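Local coordinates for protein UDP-D-quinovosamine 4-dehydrogenase (Vibrio fischeri, PDB 3NKL) that probably acts as an oxidoreductase and lyase on a UDP-linked sugar, the chain here being its Rossmann-like CoA-binding-type domain cut from a longer membrane protein, at residues I35-K40 and Y52-L57; L96-L101 and G112-V117. All blocks are in the same frame, centred on the assembly; numbering follows the deposited sequence. Where two conformers were deposited one is given.

Overall arrangement
Both contacts belong to one mixed, Rossmann-like sheet and lie on opposite sides of the chain's centre, their own centres 20 Å apart and their nearest atoms about 11 Å apart. Contact 1 comes first along the chain and is finished before contact 2 begins. It joins the C-terminal ends of parallel strands 29-35 and 49-52 in one half of the sheet, where Asp36 meets the glycine-rich turn after strand 5-10. Contact 2 adds the short antiparallel strand 115-116, outermost within this chain, to strand 94-97 in the other half. Strands 5-10 and 68-71 run between the two halves, so contact 1 ties together two inner strands on one flank and contact 2 closes the sheet on the other.

Contact 1. Residues I35-K40 and Y52-L57; sequences IDDDRK and YRPKYL. With SO4 (sulfate ion), chain K; SO4 (sulfate ion), chain J.
At the C-terminal ends of two parallel strands of a Rossmann-like sheet, Ile35 pairs with Tyr52 and both strands then run out into loops. One backbone bond closes the pair: Asp36 N donates to Tyr52 O at 2.9 Å, with an N-H...O angle of 161°. Beyond it Arg53 CA directs its hydrogen almost straight at Asp36 O (3.6 Å), a weak CH...O contact that carries the pairing one residue further. The two branches of Ile35 divide the apolar work. With CG1 beside the backbone N (chi1 -60°), CG2 stands anti to that N and lies 3.7 Å from Pro54 CA, while CG1 meets Leu57 CD2 at 3.8 Å. Asp37 crosses the proline ring at about a right angle, its OD1 3.2 Å from Pro54 CG; that oxygen is also bonded to Tyr10 OH, and OD2 forms a salt bridge with Lys40 of the second subunit. Asp36 turns its carboxylate back on its own loop, where OD2 takes Asp38 N at 2.8 Å through the anti lone pair, an Asx turn, and OD1 accepts from Ala12 N. On the outer side Arg39, poorly ordered, and Arg53 come near a sulfate, probably from the crystallisation liquor, which Arg53 NH2 reaches through a weak bond to O3 (2.6 Å). A second sulfate accepts from Tyr56 OH at its O1 (2.7 Å). Behind Ile35 and Leu57 lies Leu8 of strand 5-10; Leu60 of helix 57-64 also packs on Ile35, and Leu88 of helix 78-89 on Leu57.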
loop_
_atom_site.group_PDB
_atom_site.type_symbol
_atom_site.label_atom_id
_atom_site.label_comp_id
_atom_site.label_asym_id
_atom_site.label_seq_id
_atom_site.Cartn_x
_atom_site.Cartn_y
_atom_site.Cartn_z
ATOM N N ILE B 35 7.810 -8.100 5.901
ATOM C CA ILE B 35 8.440 -8.352 4.617
ATOM C C ILE B 35 7.813 -7.376 3.612
ATOM O O ILE B 35 6.599 -7.164 3.634
ATOM C CB ILE B 35 8.185 -9.790 4.148
ATOM C CG1 ILE B 35 8.754 -10.786 5.163
ATOM C CG2 ILE B 35 8.826 -10.039 2.775
ATOM C CD1 ILE B 35 10.280 -10.835 5.162
ATOM N N ASP B 36 8.630 -6.770 2.755
ATOM C CA ASP B 36 8.111 -5.877 1.702
ATOM C C ASP B 36 8.970 -5.948 0.437
ATOM O O ASP B 36 10.200 -5.937 0.520
ATOM C CB ASP B 36 8.040 -4.434 2.205
ATOM C CG ASP B 36 7.118 -3.556 1.339
ATOM O OD1 ASP B 36 5.987 -3.260 1.778
ATOM O OD2 ASP B 36 7.522 -3.174 0.220
ATOM N N ASP B 37 8.314 -6.025 -0.721
ATOM C CA ASP B 37 8.989 -6.133 -2.013
ATOM C C ASP B 37 9.763 -4.862 -2.361
ATOM O O ASP B 37 10.593 -4.867 -3.262
ATOM C CB ASP B 37 7.973 -6.398 -3.135
ATOM C CG ASP B 37 7.286 -7.751 -3.009
ATOM O OD1 ASP B 37 7.932 -8.714 -2.548
ATOM O OD2 ASP B 37 6.095 -7.859 -3.388
ATOM N N ASP B 38 9.485 -3.769 -1.656
ATOM C CA ASP B 38 10.115 -2.478 -1.980
ATOM C C ASP B 38 11.522 -2.381 -1.383
ATOM O O ASP B 38 11.695 -2.106 -0.199
ATOM C CB ASP B 38 9.224 -1.317 -1.504
ATOM C CG ASP B 38 9.748 0.063 -1.926
ATOM O OD1 ASP B 38 10.931 0.192 -2.315
ATOM O OD2 ASP B 38 8.959 1.029 -1.848
ATOM N N ARG B 39 12.528 -2.621 -2.213
ATOM C CA ARG B 39 13.917 -2.539 -1.775
ATOM C C ARG B 39 14.241 -1.239 -1.047
ATOM O O ARG B 39 15.118 -1.210 -0.183
ATOM C CB ARG B 39 14.857 -2.705 -2.964
ATOM C CG ARG B 39 14.889 -4.112 -3.511
ATOM C CD ARG B 39 15.698 -4.180 -4.791
ATOM N NE ARG B 39 15.804 -5.546 -5.289
ATOM C CZ ARG B 39 16.425 -5.879 -6.415
ATOM N NH1 ARG B 39 16.994 -4.940 -7.159
ATOM N NH2 ARG B 39 16.475 -7.149 -6.796
ATOM N N LYS B 40 13.544 -0.162 -1.395
ATOM C CA LYS B 40 13.750 1.114 -0.712
ATOM C C LYS B 40 13.448 1.008 0.784
ATOM O O LYS B 40 13.951 1.801 1.585
ATOM C CB LYS B 40 12.894 2.217 -1.343
ATOM C CG LYS B 40 13.280 2.569 -2.779
ATOM C CD LYS B 40 12.329 3.601 -3.376
ATOM C CE LYS B 40 12.688 3.914 -4.823
ATOM N NZ LYS B 40 11.730 4.869 -5.451
ATOM N N TYR B 52 12.050 -6.145 5.875
ATOM C CA TYR B 52 13.077 -6.841 5.102
ATOM C C TYR B 52 12.570 -7.215 3.718
ATOM O O TYR B 52 11.386 -7.476 3.532
ATOM C CB TYR B 52 13.532 -8.135 5.797
ATOM C CG TYR B 52 14.100 -7.956 7.179
ATOM C CD1 TYR B 52 15.462 -7.762 7.368
ATOM C CD2 TYR B 52 13.281 -7.989 8.298
ATOM C CE1 TYR B 52 15.992 -7.609 8.639
ATOM C CE2 TYR B 52 13.801 -7.844 9.573
ATOM C CZ TYR B 52 15.158 -7.646 9.731
ATOM O OH TYR B 52 15.676 -7.479 10.986
ATOM N N ARG B 53 13.488 -7.272 2.759
ATOM C CA ARG B 53 13.170 -7.747 1.423
ATOM C C ARG B 53 12.879 -9.242 1.509
ATOM O O ARG B 53 13.335 -9.924 2.449
ATOM C CB ARG B 53 14.348 -7.487 0.474
ATOM C CG ARG B 53 15.633 -8.194 0.927
ATOM C CD ARG B 53 16.426 -8.785 -0.241
ATOM N NE ARG B 53 17.477 -7.905 -0.737
ATOM C CZ ARG B 53 17.936 -7.919 -1.986
ATOM N NH1 ARG B 53 18.899 -7.083 -2.348
ATOM N NH2 ARG B 53 17.427 -8.758 -2.879
ATOM N N PRO B 54 12.122 -9.767 0.533
ATOM C CA PRO B 54 11.622 -11.145 0.614
ATOM C C PRO B 54 12.735 -12.193 0.621
ATOM O O PRO B 54 12.491 -13.337 0.981
ATOM C CB PRO B 54 10.782 -11.299 -0.656
ATOM C CG PRO B 54 10.474 -9.904 -1.105
ATOM C CD PRO B 54 11.580 -9.029 -0.627
ATOM N N LYS B 55 13.934 -11.816 0.196
ATOM C CA LYS B 55 15.069 -12.730 0.253
ATOM C C LYS B 55 15.328 -13.173 1.689
ATOM O O LYS B 55 15.901 -14.239 1.930
ATOM C CB LYS B 55 16.324 -12.053 -0.332
ATOM C CG LYS B 55 17.635 -12.795 -0.080
ATOM C CD LYS B 55 18.794 -12.084 -0.805
ATOM C CE LYS B 55 20.164 -12.688 -0.482
ATOM N NZ LYS B 55 21.279 -11.906 -1.122
ATOM N N TYR B 56 14.910 -12.353 2.645
ATOM C CA TYR B 56 15.121 -12.674 4.061
ATOM C C TYR B 56 14.084 -13.641 4.662
ATOM O O TYR B 56 14.176 -13.968 5.836
ATOM C CB TYR B 56 15.174 -11.387 4.900
ATOM C CG TYR B 56 16.538 -10.720 4.898
ATOM C CD1 TYR B 56 17.186 -10.412 6.081
ATOM C CD2 TYR B 56 17.178 -10.417 3.710
ATOM C CE1 TYR B 56 18.435 -9.809 6.079
ATOM C CE2 TYR B 56 18.436 -9.818 3.698
ATOM C CZ TYR B 56 19.052 -9.515 4.883
ATOM O OH TYR B 56 20.297 -8.920 4.877
ATOM N N LEU B 57 13.092 -14.062 3.877
ATOM C CA LEU B 57 12.019 -14.923 4.389
ATOM C C LEU B 57 12.545 -16.182 5.088
ATOM O O LEU B 57 12.183 -16.482 6.230
ATOM C CB LEU B 57 11.082 -15.342 3.252
ATOM C CG LEU B 57 9.908 -14.407 2.953
ATOM C CD1 LEU B 57 9.279 -14.830 1.643
ATOM C CD2 LEU B 57 8.881 -14.439 4.081
HETATM S S SO4 K . 14.198 -10.197 -3.303
HETATM O O1 SO4 K . 14.396 -9.824 -1.909
HETATM O O2 SO4 K . 13.219 -9.293 -3.925
HETATM O O3 SO4 K . 15.481 -10.075 -4.003
HETATM O O4 SO4 K . 13.720 -11.579 -3.399
HETATM S S SO4 J . 21.370 -7.264 1.967
HETATM O O1 SO4 J . 21.103 -6.804 3.328
HETATM O O2 SO4 J . 22.680 -6.762 1.565
HETATM O O3 SO4 J . 21.373 -8.725 1.891
HETATM O O4 SO4 J . 20.347 -6.742 1.065
#

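Contact 2. Residues L96-L101 and G112-V117; sequences LTIPNL and GQLKEV
Thr97 and Lys115 form an antiparallel hydrogen-bonded pair, with Thr97 N donating to Lys115 O at 2.8 Å and Lys115 N returning a straighter bond to Thr97 O at 2.9 Å (N-H...O 171°). Leu96 and Glu116 make the neighbouring non-hydrogen-bonded pair, and Leu96 CA also offers its hydrogen to Lys115 O, which thus receives a CH...O contact besides the amide. On their face of the sheet, Leu96 and Glu116 lie side by side and point the same way: Leu96 CD2 rests 3.5 Å from Glu116 CG, so in the conformer given, one of two modelled, the aliphatic part of the glutamate flanks the leucine. Across the other face, Thr97 turns CG2 toward the partner strand, 3.5 Å from Lys115 O. The torsion that puts CG2 there sends the hydroxyl anti to the backbone N (chi1 179°), where OG1 donates to Ile98 O at 2.8 Å, in the carbonyl plane and on a lone pair. Lys81 NZ is a further partner of that hydroxyl. Beyond the last bridge the backbones stay close through Ile98 and Leu114 and part only at Pro99. Ile98 CG2 touches Leu114 CD2 at 3.9 Å as the two side chains meet at a slant, and Pro99 brings its CD to 3.4 Å from Gln113 O. Leu96 and Leu114 also lean on Phe29 of strand 29-35 and Leu70 of strand 68-71. The arrangement is a short antiparallel edge strand: two residues beside strand 94-97 form the outermost strand, within this chain, of a mixed sheet whose central strands are parallel, as in a Rossmann-like alpha/beta fold.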
loop_
_atom_site.group_PDB
_atom_site.type_symbol
_atom_site.label_atom_id
_atom_site.label_comp_id
_atom_site.label_asym_id
_atom_site.label_seq_id
_atom_site.Cartn_x
_atom_site.Cartn_y
_atom_site.Cartn_z
ATOM N N LEU B 96 -2.248 -16.567 5.895
ATOM C CA LEU B 96 -3.552 -15.951 6.139
ATOM C C LEU B 96 -3.513 -14.578 5.515
ATOM O O LEU B 96 -2.443 -14.011 5.343
ATOM C CB LEU B 96 -3.843 -15.784 7.631
ATOM C CG LEU B 96 -3.555 -16.978 8.540
ATOM C CD1 LEU B 96 -3.877 -16.627 10.008
ATOM C CD2 LEU B 96 -4.400 -18.130 8.072
ATOM N N THR B 97 -4.683 -14.041 5.181
ATOM C CA THR B 97 -4.741 -12.739 4.512
ATOM C C THR B 97 -5.818 -11.832 5.095
ATOM O O THR B 97 -6.885 -12.303 5.513
ATOM C CB THR B 97 -4.999 -12.877 2.978
ATOM O OG1 THR B 97 -5.066 -11.567 2.376
ATOM C CG2 THR B 97 -6.307 -13.603 2.701
ATOM N N ILE B 98 -5.553 -10.528 5.097
ATOM C CA ILE B 98 -6.599 -9.563 5.440
ATOM C C ILE B 98 -7.562 -9.480 4.245
ATOM O O ILE B 98 -7.261 -10.025 3.177
ATOM C CB ILE B 98 -5.994 -8.181 5.758
ATOM C CG1 ILE B 98 -5.459 -7.500 4.490
ATOM C CG2 ILE B 98 -4.874 -8.306 6.830
ATOM C CD1 ILE B 98 -5.009 -6.033 4.770
ATOM N N PRO B 99 -8.706 -8.786 4.404
ATOM C CA PRO B 99 -9.674 -8.668 3.303
ATOM C C PRO B 99 -9.140 -8.020 2.026
ATOM O O PRO B 99 -8.100 -7.372 2.036
ATOM C CB PRO B 99 -10.792 -7.770 3.900
ATOM C CG PRO B 99 -10.712 -8.087 5.392
ATOM C CD PRO B 99 -9.220 -8.190 5.655
ATOM N N ASN B 100 -9.878 -8.194 0.938
ATOM C CA ASN B 100 -9.599 -7.498 -0.313
ATOM C C ASN B 100 -9.859 -6.005 -0.175
ATOM O O ASN B 100 -10.648 -5.559 0.668
ATOM C CB ASN B 100 -10.449 -8.064 -1.449
ATOM C CG ASN B 100 -10.113 -9.508 -1.739
ATOM O OD1 ASN B 100 -8.946 -9.904 -1.649
ATOM N ND2 ASN B 100 -11.130 -10.311 -2.067
ATOM N N LEU B 101 -9.204 -5.240 -1.029
ATOM C CA LEU B 101 -9.273 -3.792 -0.982
ATOM C C LEU B 101 -10.704 -3.254 -0.932
ATOM O O LEU B 101 -11.032 -2.406 -0.102
ATOM C CB LEU B 101 -8.530 -3.190 -2.181
ATOM C CG LEU B 101 -8.372 -1.737 -1.737
ATOM C CD1 LEU B 101 -6.923 -1.343 -1.437
ATOM C CD2 LEU B 101 -9.111 -0.766 -2.613
ATOM N N GLY B 112 -8.512 -6.614 10.571
ATOM C CA GLY B 112 -8.148 -7.678 11.494
ATOM C C GLY B 112 -8.766 -9.027 11.159
ATOM O O GLY B 112 -8.441 -10.009 11.800
ATOM N N GLN B 113 -9.685 -9.090 10.191
ATOM C CA GLN B 113 -10.284 -10.388 9.839
ATOM C C GLN B 113 -9.303 -11.155 8.957
ATOM O O GLN B 113 -9.029 -10.763 7.819
ATOM C CB GLN B 113 -11.629 -10.207 9.121
ATOM C CG GLN B 113 -12.726 -9.570 9.990
ATOM C CD GLN B 113 -14.057 -9.432 9.248
ATOM O OE1 GLN B 113 -14.550 -8.324 9.032
ATOM N NE2 GLN B 113 -14.653 -10.567 8.882
ATOM N N LEU B 114 -8.769 -12.249 9.478
ATOM C CA LEU B 114 -7.719 -12.985 8.781
ATOM C C LEU B 114 -8.282 -14.294 8.257
ATOM O O LEU B 114 -8.779 -15.104 9.036
ATOM C CB LEU B 114 -6.577 -13.293 9.763
ATOM C CG LEU B 114 -5.773 -12.075 10.244
ATOM C CD1 LEU B 114 -4.820 -12.480 11.356
ATOM C CD2 LEU B 114 -5.010 -11.440 9.069
ATOM N N LYS B 115 -8.205 -14.498 6.942
ATOM C CA LYS B 115 -8.732 -15.709 6.327
ATOM C C LYS B 115 -7.605 -16.578 5.782
ATOM O O LYS B 115 -6.645 -16.062 5.210
ATOM C CB LYS B 115 -9.631 -15.286 5.166
ATOM C CG LYS B 115 -10.293 -16.430 4.418
ATOM C CD LYS B 115 -11.335 -15.811 3.488
ATOM C CE LYS B 115 -11.168 -16.293 2.083
ATOM N NZ LYS B 115 -11.799 -17.627 1.961
ATOM N N GLU B 116 -7.725 -17.893 5.934
ATOM C CA GLU B 116 -6.740 -18.811 5.342
ATOM C C GLU B 116 -6.814 -18.695 3.813
ATOM O O GLU B 116 -7.908 -18.662 3.258
ATOM C CB GLU B 116 -6.993 -20.251 5.828
ATOM C CG GLU B 116 -6.974 -20.368 7.357
ATOM C CD GLU B 116 -7.268 -21.769 7.908
ATOM O OE1 GLU B 116 -6.969 -21.986 9.106
ATOM O OE2 GLU B 116 -7.804 -22.635 7.176
ATOM N N VAL B 117 -5.674 -18.593 3.123
ATOM C CA VAL B 117 -5.726 -18.520 1.658
ATOM C C VAL B 117 -6.289 -19.821 1.072
ATOM O O VAL B 117 -6.200 -20.875 1.705
ATOM C CB VAL B 117 -4.370 -18.177 1.006
ATOM C CG1 VAL B 117 -3.872 -16.828 1.533
ATOM C CG2 VAL B 117 -3.366 -19.285 1.239
#